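Local coordinates for Sca-family protein (PDB 4LQ8) that is a rickettsial cell surface antigen, probably involved in cell adhesion, represented here by its N-terminal head domain, at residues I276-P279 with K280-F284; V306-G309 with K310-M314; M314-E317 with V318-Q322. All coordinates share one frame; numbering follows the deposited sequence.

Contact 1: I276-P279 with K280-F284; sequences ISSP and KPLKF
Ser278 and Lys280 meet across the short turn that carries the chain from strand 271-277 into strand 282-285 of the mixed sheet. Ser277, the last residue of the first strand, turns its hydroxyl elsewhere, to Thr260 and to Tyr149 of helix 135-155. At Ser278 the hydroxyl sits between the backbone N and the carbonyl carbon (chi1 80°), where it works in two ways: Ser278 OG accepts from Lys280 NZ at 2.7 Å and donates to Pro279 O at 2.9 Å, arriving from above the carbonyl plane rather than on a lone pair. The Lys280 chain, bent at chi2 and chi4, curls back beside the turn to reach it. Leu282 CD1 lies 3.8 Å from Ser278 OG, so a methyl borders the serine hydroxyl. Pro279 is buried against Val257, Ile295 and Leu304, while the next backbone N, of Lys280, is bound by Glu145. The peptide bond before Pro281 is cis, within the bend that leads into the second strand. One water joins the two sides of the turn: water 1 accepts from Ser278 N at 3.1 Å and from Lys280 NZ at 3.2 Å.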
loop_
_atom_site.group_PDB
_atom_site.type_symbol
_atom_site.label_atom_id
_atom_site.label_comp_id
_atom_site.label_asym_id
_atom_site.label_seq_id
_atom_site.Cartn_x
_atom_site.Cartn_y
_atom_site.Cartn_z
ATOM N N ILE A 276 -4.032 4.657 2.877
ATOM C CA ILE A 276 -2.843 3.835 2.688
ATOM C C ILE A 276 -2.824 3.426 1.221
ATOM O O ILE A 276 -3.836 3.568 0.524
ATOM C CB ILE A 276 -2.742 2.603 3.634
ATOM C CG1 ILE A 276 -3.883 1.555 3.352
ATOM C CG2 ILE A 276 -2.657 3.019 5.118
ATOM C CD1 ILE A 276 -3.686 0.171 4.072
ATOM N N SER A 277 -1.690 2.921 0.749
ATOM C CA SER A 277 -1.602 2.354 -0.597
ATOM C C SER A 277 -0.484 1.351 -0.642
ATOM O O SER A 277 0.434 1.396 0.181
ATOM C CB SER A 277 -1.404 3.436 -1.665
ATOM O OG SER A 277 -0.040 3.761 -1.885
ATOM N N SER A 278 -0.525 0.495 -1.655
ATOM C CA SER A 278 0.519 -0.477 -1.925
ATOM C C SER A 278 0.318 -1.025 -3.321
ATOM O O SER A 278 -0.788 -0.898 -3.862
ATOM C CB SER A 278 0.463 -1.609 -0.898
ATOM O OG SER A 278 -0.537 -2.564 -1.207
ATOM N N PRO A 279 1.326 -1.725 -3.896
ATOM C CA PRO A 279 1.060 -2.497 -5.123
ATOM C C PRO A 279 -0.044 -3.533 -4.834
ATOM O O PRO A 279 -0.153 -4.011 -3.691
ATOM C CB PRO A 279 2.390 -3.227 -5.391
ATOM C CG PRO A 279 3.373 -2.544 -4.571
ATOM C CD PRO A 279 2.681 -2.001 -3.385
ATOM N N LYS A 280 -0.859 -3.865 -5.851
ATOM C CA LYS A 280 -1.977 -4.797 -5.714
ATOM C C LYS A 280 -1.933 -5.914 -6.780
ATOM O O LYS A 280 -1.454 -5.654 -7.876
ATOM C CB LYS A 280 -3.355 -4.052 -5.781
ATOM C CG LYS A 280 -3.655 -3.123 -4.592
ATOM C CD LYS A 280 -3.684 -3.856 -3.235
ATOM C CE LYS A 280 -4.216 -3.022 -2.093
ATOM N NZ LYS A 280 -3.205 -2.074 -1.562
ATOM N N PRO A 281 -2.474 -7.127 -6.516
ATOM C CA PRO A 281 -3.040 -7.590 -5.229
ATOM C C PRO A 281 -1.904 -7.766 -4.197
ATOM O O PRO A 281 -0.778 -8.109 -4.554
ATOM C CB PRO A 281 -3.705 -8.931 -5.611
ATOM C CG PRO A 281 -2.852 -9.448 -6.722
ATOM C CD PRO A 281 -2.462 -8.218 -7.517
ATOM N N LEU A 282 -2.195 -7.490 -2.944
ATOM C CA LEU A 282 -1.220 -7.651 -1.865
ATOM C C LEU A 282 -1.290 -9.096 -1.312
ATOM O O LEU A 282 -2.382 -9.616 -1.112
ATOM C CB LEU A 282 -1.541 -6.629 -0.751
ATOM C CG LEU A 282 -0.514 -6.455 0.362
ATOM C CD1 LEU A 282 0.837 -5.982 -0.191
ATOM C CD2 LEU A 282 -1.003 -5.455 1.373
ATOM N N LYS A 283 -0.148 -9.746 -1.107
ATOM C CA LYS A 283 -0.151 -11.092 -0.515
ATOM C C LYS A 283 0.395 -11.006 0.919
ATOM O O LYS A 283 1.112 -10.068 1.247
ATOM C CB LYS A 283 0.700 -12.104 -1.334
ATOM C CG LYS A 283 0.436 -12.177 -2.849
ATOM C CD LYS A 283 -0.953 -12.670 -3.152
ATOM C CE LYS A 283 -1.103 -13.155 -4.565
ATOM N NZ LYS A 283 -2.436 -13.790 -4.728
ATOM N N PHE A 284 0.112 -12.022 1.728
ATOM C CA PHE A 284 0.628 -12.170 3.081
ATOM C C PHE A 284 1.263 -13.532 3.171
ATOM O O PHE A 284 0.697 -14.527 2.686
ATOM C CB PHE A 284 -0.462 -11.966 4.163
ATOM C CG PHE A 284 -0.838 -10.500 4.243
ATOM C CD1 PHE A 284 -0.011 -9.587 4.893
ATOM C CD2 PHE A 284 -1.974 -10.021 3.600
ATOM C CE1 PHE A 284 -0.323 -8.220 4.910
ATOM C CE2 PHE A 284 -2.300 -8.661 3.645
ATOM C CZ PHE A 284 -1.464 -7.770 4.286
HETATM O O HOH W 1 -3.261 0.780 -2.973
#

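Contact 2: V306-G309 with K310-M314; sequences VTRG and KYKEM
Arg308 and Lys312 lie one turn apart at the start of helix 308-320, and the lysine side chain runs back alongside the arginine, crossing it obliquely. Lys312 CB stands 3.5 Å from Arg308 O, and CG comes nearer still, to 3.1 Å of the same oxygen, which also accepts the helical bond from Lys312 N. Because the chain folds at chi2 (-61°) and runs extended beyond, CE arrives at the guanidinium, 3.6 Å from Arg308 NE. At the tip NZ has a salt bridge to Asp327 and gives a hydrogen bond to water 2, which also accepts from Arg308 NH2 at the edge of the guanidinium, in its plane.

Thr307 is the N-cap: Thr307 OG1 accepts from Lys310 N at 3.3 Å, and its carbonyl takes the amide of Tyr311. Just before it, Val306 points into the first turn, with CG2 3.7 Å from Lys310 CG and 4.2 Å from Met314 SD, and both Val306 and Met314 pack on Phe259 of strand 258-265. On the outer side, Lys310 NZ and Glu313 OE1 form a long salt bridge of 3.5 Å, though NZ is also held by Asp225 and Phe226 O. The two cations of Arg308 and Lys312 would be expected to repel each other, and the shared water together with Asp327 probably eases that cost.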
loop_
_atom_site.group_PDB
_atom_site.type_symbol
_atom_site.label_atom_id
_atom_site.label_comp_id
_atom_site.label_asym_id
_atom_site.label_seq_id
_atom_site.Cartn_x
_atom_site.Cartn_y
_atom_site.Cartn_z
ATOM N N VAL A 306 4.813 -4.102 6.438
ATOM C CA VAL A 306 3.535 -4.166 7.150
ATOM C C VAL A 306 3.088 -5.625 7.329
ATOM O O VAL A 306 3.159 -6.430 6.389
ATOM C CB VAL A 306 2.473 -3.246 6.443
ATOM C CG1 VAL A 306 1.968 -3.818 5.101
ATOM C CG2 VAL A 306 1.317 -2.892 7.375
ATOM N N THR A 307 2.682 -5.978 8.529
ATOM C CA THR A 307 2.215 -7.343 8.775
ATOM C C THR A 307 0.724 -7.376 8.480
ATOM O O THR A 307 0.103 -6.325 8.382
ATOM C CB THR A 307 2.474 -7.777 10.227
ATOM O OG1 THR A 307 1.734 -6.909 11.079
ATOM C CG2 THR A 307 3.973 -7.824 10.604
ATOM N N ARG A 308 0.134 -8.572 8.421
ATOM C CA ARG A 308 -1.301 -8.723 8.197
ATOM C C ARG A 308 -2.155 -8.046 9.279
ATOM O O ARG A 308 -3.127 -7.361 8.954
ATOM C CB ARG A 308 -1.665 -10.194 8.057
ATOM C CG ARG A 308 -2.840 -10.347 7.125
ATOM C CD ARG A 308 -3.937 -11.188 7.669
ATOM N NE ARG A 308 -4.739 -11.646 6.540
ATOM C CZ ARG A 308 -5.437 -12.771 6.518
ATOM N NH1 ARG A 308 -5.453 -13.567 7.578
ATOM N NH2 ARG A 308 -6.135 -13.104 5.443
ATOM N N GLY A 309 -1.767 -8.225 10.534
ATOM C CA GLY A 309 -2.470 -7.631 11.664
ATOM C C GLY A 309 -2.420 -6.118 11.581
ATOM O O GLY A 309 -3.439 -5.462 11.731
ATOM N N LYS A 310 -1.246 -5.551 11.281
ATOM C CA LYS A 310 -1.120 -4.096 11.145
ATOM C C LYS A 310 -1.941 -3.578 9.927
ATOM O O LYS A 310 -2.660 -2.584 10.039
ATOM C CB LYS A 310 0.364 -3.684 11.044
ATOM C CG LYS A 310 0.591 -2.173 10.889
ATOM C CD LYS A 310 0.022 -1.352 12.039
ATOM C CE LYS A 310 0.729 -1.628 13.358
ATOM N NZ LYS A 310 0.211 -0.714 14.405
ATOM N N TYR A 311 -1.861 -4.290 8.807
ATOM C CA TYR A 311 -2.583 -3.935 7.593
ATOM C C TYR A 311 -4.093 -3.896 7.844
ATOM O O TYR A 311 -4.733 -2.919 7.462
ATOM C CB TYR A 311 -2.255 -4.919 6.471
ATOM C CG TYR A 311 -2.991 -4.607 5.187
ATOM C CD1 TYR A 311 -2.590 -3.550 4.369
ATOM C CD2 TYR A 311 -4.085 -5.373 4.779
ATOM C CE1 TYR A 311 -3.251 -3.272 3.173
ATOM C CE2 TYR A 311 -4.742 -5.108 3.577
ATOM C CZ TYR A 311 -4.326 -4.050 2.786
ATOM O OH TYR A 311 -4.961 -3.764 1.610
ATOM N N LYS A 312 -4.651 -4.937 8.513
ATOM C CA LYS A 312 -6.074 -4.981 8.872
ATOM C C LYS A 312 -6.468 -3.827 9.814
ATOM O O LYS A 312 -7.519 -3.234 9.621
ATOM C CB LYS A 312 -6.465 -6.353 9.484
ATOM C CG LYS A 312 -6.234 -7.559 8.537
ATOM C CD LYS A 312 -7.033 -7.543 7.210
ATOM C CE LYS A 312 -6.543 -8.600 6.212
ATOM N NZ LYS A 312 -7.496 -8.815 5.081
ATOM N N GLU A 313 -5.631 -3.494 10.807
ATOM C CA GLU A 313 -5.893 -2.365 11.721
ATOM C C GLU A 313 -5.917 -1.032 10.948
ATOM O O GLU A 313 -6.780 -0.187 11.208
ATOM C CB GLU A 313 -4.795 -2.249 12.779
ATOM C CG GLU A 313 -4.992 -3.061 14.035
ATOM C CD GLU A 313 -3.768 -3.067 14.941
ATOM O OE1 GLU A 313 -2.980 -2.091 14.906
ATOM O OE2 GLU A 313 -3.587 -4.068 15.674
ATOM N N MET A 314 -4.946 -0.841 10.017
ATOM C CA MET A 314 -4.845 0.368 9.187
ATOM C C MET A 314 -6.008 0.430 8.225
ATOM O O MET A 314 -6.612 1.485 8.092
ATOM C CB MET A 314 -3.497 0.429 8.444
ATOM C CG MET A 314 -2.326 0.612 9.373
ATOM S SD MET A 314 -0.754 0.629 8.500
ATOM C CE MET A 314 -0.606 2.407 8.146
HETATM O O HOH W 2 -6.350 -10.884 3.423
#

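Contact 3: M314-E317 with V318-Q322; sequences MMKE and VELNQ
Glu317 and Asn321 join across the last turn of helix 308-320, which closes in a Schellman motif with Gln322, at positive phi, as the C-prime residue. Backbone hydrogen bonds dominate. The amides of Val318, Glu319 and Leu320 bind the carbonyls of Met314, Met315 and Lys316 in regular alpha-helical fashion, whereas the following bond, from Asn321 N to Glu317 O, is distinctly bent, with an angle of 136° at the hydrogen. Asn321 is the first residue to leave helical geometry. The two bonds of the motif follow: Gly323 N reaches back to Val318 O, and inside it Gln322 N binds Glu319 O at 3.1 Å.

Apolar and mixed packing follows the sides of the helix. Val318 CG2, placed beside its own backbone N, rests 3.3 Å from Met314 O, while the valine also touches Glu275 of the neighbouring strand 271-277. The thioether of Met315, bent at both chi2 and chi3, brings CE to 3.5 Å from Glu319 OE2, a methyl-to-carboxylate approach. On the exposed side the aliphatic part of Lys316 lies obliquely across Leu320, CE to CD1 4.0 Å.

One polar side-chain pair joins the two segments. With CG anti to the backbone N (chi1 -177°) and a bend at chi2, the carboxylate of Glu317 swings along the helix toward its end. Its OE1 makes a salt bridge with Lys229, and OE2 accepts from Asn321. The amide is shared as well: ND2 also donates to Leu273 O, tying the helix end to strand 271-277. Carboxylate and amide planes stand almost perpendicular, 89° apart, and Asn321 ND2 meets Glu317 OE2 at 3.0 Å from above the carboxylate plane.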
loop_
_atom_site.group_PDB
_atom_site.type_symbol
_atom_site.label_atom_id
_atom_site.label_comp_id
_atom_site.label_asym_id
_atom_site.label_seq_id
_atom_site.Cartn_x
_atom_site.Cartn_y
_atom_site.Cartn_z
ATOM N N MET A 314 -4.946 -0.841 10.017
ATOM C CA MET A 314 -4.845 0.368 9.187
ATOM C C MET A 314 -6.008 0.430 8.225
ATOM O O MET A 314 -6.612 1.485 8.092
ATOM C CB MET A 314 -3.497 0.429 8.444
ATOM C CG MET A 314 -2.326 0.612 9.373
ATOM S SD MET A 314 -0.754 0.629 8.500
ATOM C CE MET A 314 -0.606 2.407 8.146
ATOM N N MET A 315 -6.364 -0.698 7.591
ATOM C CA MET A 315 -7.524 -0.755 6.683
ATOM C C MET A 315 -8.799 -0.334 7.436
ATOM O O MET A 315 -9.521 0.539 6.958
ATOM C CB MET A 315 -7.681 -2.143 6.038
ATOM C CG MET A 315 -6.821 -2.326 4.787
ATOM S SD MET A 315 -7.024 -1.052 3.476
ATOM C CE MET A 315 -8.748 -1.344 3.016
ATOM N N LYS A 316 -9.009 -0.877 8.647
ATOM C CA LYS A 316 -10.141 -0.523 9.517
ATOM C C LYS A 316 -10.215 1.002 9.829
ATOM O O LYS A 316 -11.279 1.589 9.683
ATOM C CB LYS A 316 -10.117 -1.351 10.814
ATOM C CG LYS A 316 -11.355 -1.190 11.719
ATOM C CD LYS A 316 -12.641 -1.724 11.077
ATOM C CE LYS A 316 -13.900 -1.164 11.712
ATOM N NZ LYS A 316 -15.128 -1.570 10.968
ATOM N N GLU A 317 -9.101 1.628 10.228
ATOM C CA GLU A 317 -9.039 3.065 10.540
ATOM C C GLU A 317 -9.293 3.933 9.283
ATOM O O GLU A 317 -10.044 4.909 9.357
ATOM C CB GLU A 317 -7.697 3.409 11.223
ATOM C CG GLU A 317 -7.518 4.856 11.669
ATOM C CD GLU A 317 -8.426 5.379 12.765
ATOM O OE1 GLU A 317 -9.162 4.574 13.376
ATOM O OE2 GLU A 317 -8.405 6.608 13.010
ATOM N N VAL A 318 -8.696 3.554 8.136
ATOM C CA VAL A 318 -8.868 4.218 6.842
ATOM C C VAL A 318 -10.368 4.248 6.473
ATOM O O VAL A 318 -10.892 5.314 6.125
ATOM C CB VAL A 318 -7.978 3.598 5.719
ATOM C CG1 VAL A 318 -8.420 4.044 4.313
ATOM C CG2 VAL A 318 -6.499 3.919 5.941
ATOM N N GLU A 319 -11.054 3.095 6.580
ATOM C CA GLU A 319 -12.488 2.963 6.273
ATOM C C GLU A 319 -13.346 3.818 7.207
ATOM O O GLU A 319 -14.225 4.521 6.725
ATOM C CB GLU A 319 -12.932 1.498 6.318
ATOM C CG GLU A 319 -12.384 0.672 5.152
ATOM C CD GLU A 319 -12.420 -0.842 5.299
ATOM O OE1 GLU A 319 -12.856 -1.343 6.365
ATOM O OE2 GLU A 319 -11.987 -1.531 4.345
ATOM N N LEU A 320 -13.033 3.826 8.524
ATOM C CA LEU A 320 -13.755 4.651 9.502
ATOM C C LEU A 320 -13.587 6.155 9.186
ATOM O O LEU A 320 -14.505 6.935 9.435
ATOM C CB LEU A 320 -13.318 4.329 10.940
ATOM C CG LEU A 320 -13.824 2.986 11.513
ATOM C CD1 LEU A 320 -13.051 2.598 12.785
ATOM C CD2 LEU A 320 -15.339 3.038 11.832
ATOM N N ASN A 321 -12.440 6.532 8.570
ATOM C CA ASN A 321 -12.121 7.914 8.209
ATOM C C ASN A 321 -12.473 8.238 6.759
ATOM O O ASN A 321 -11.982 9.222 6.206
ATOM C CB ASN A 321 -10.664 8.245 8.557
ATOM C CG ASN A 321 -10.399 8.222 10.040
ATOM O OD1 ASN A 321 -11.289 8.436 10.850
ATOM N ND2 ASN A 321 -9.187 7.924 10.433
ATOM N N GLN A 322 -13.359 7.413 6.163
ATOM C CA GLN A 322 -13.927 7.557 4.815
ATOM C C GLN A 322 -12.886 7.502 3.693
ATOM O O GLN A 322 -13.049 8.171 2.671
ATOM C CB GLN A 322 -14.784 8.848 4.706
ATOM C CG GLN A 322 -15.852 9.032 5.794
ATOM C CD GLN A 322 -16.742 7.826 5.944
ATOM O OE1 GLN A 322 -16.678 7.107 6.947
ATOM N NE2 GLN A 322 -17.563 7.555 4.934
#

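In the fold
The three contacts form a path from the buried interior to the surface. Contact 1 lies wholly in the core and is a turn between two strands; contacts 2 and 3 are the opening and closing turns of helix 308-320, share Met314, and are only partly buried. The helix packs on both strands of contact 1: Ile276 CD1 of the first meets Tyr311 CE1 and Met315 SD, both at 3.6 Å, and Phe284 CZ of the second lies 3.6 Å from Tyr311 CD2. In contact 1 a serine and a water grip a buried lysine; contacts 2 and 3 combine helix capping with charged side chains, partly or fully exposed in contact 2 and including buried Glu317 in contact 3.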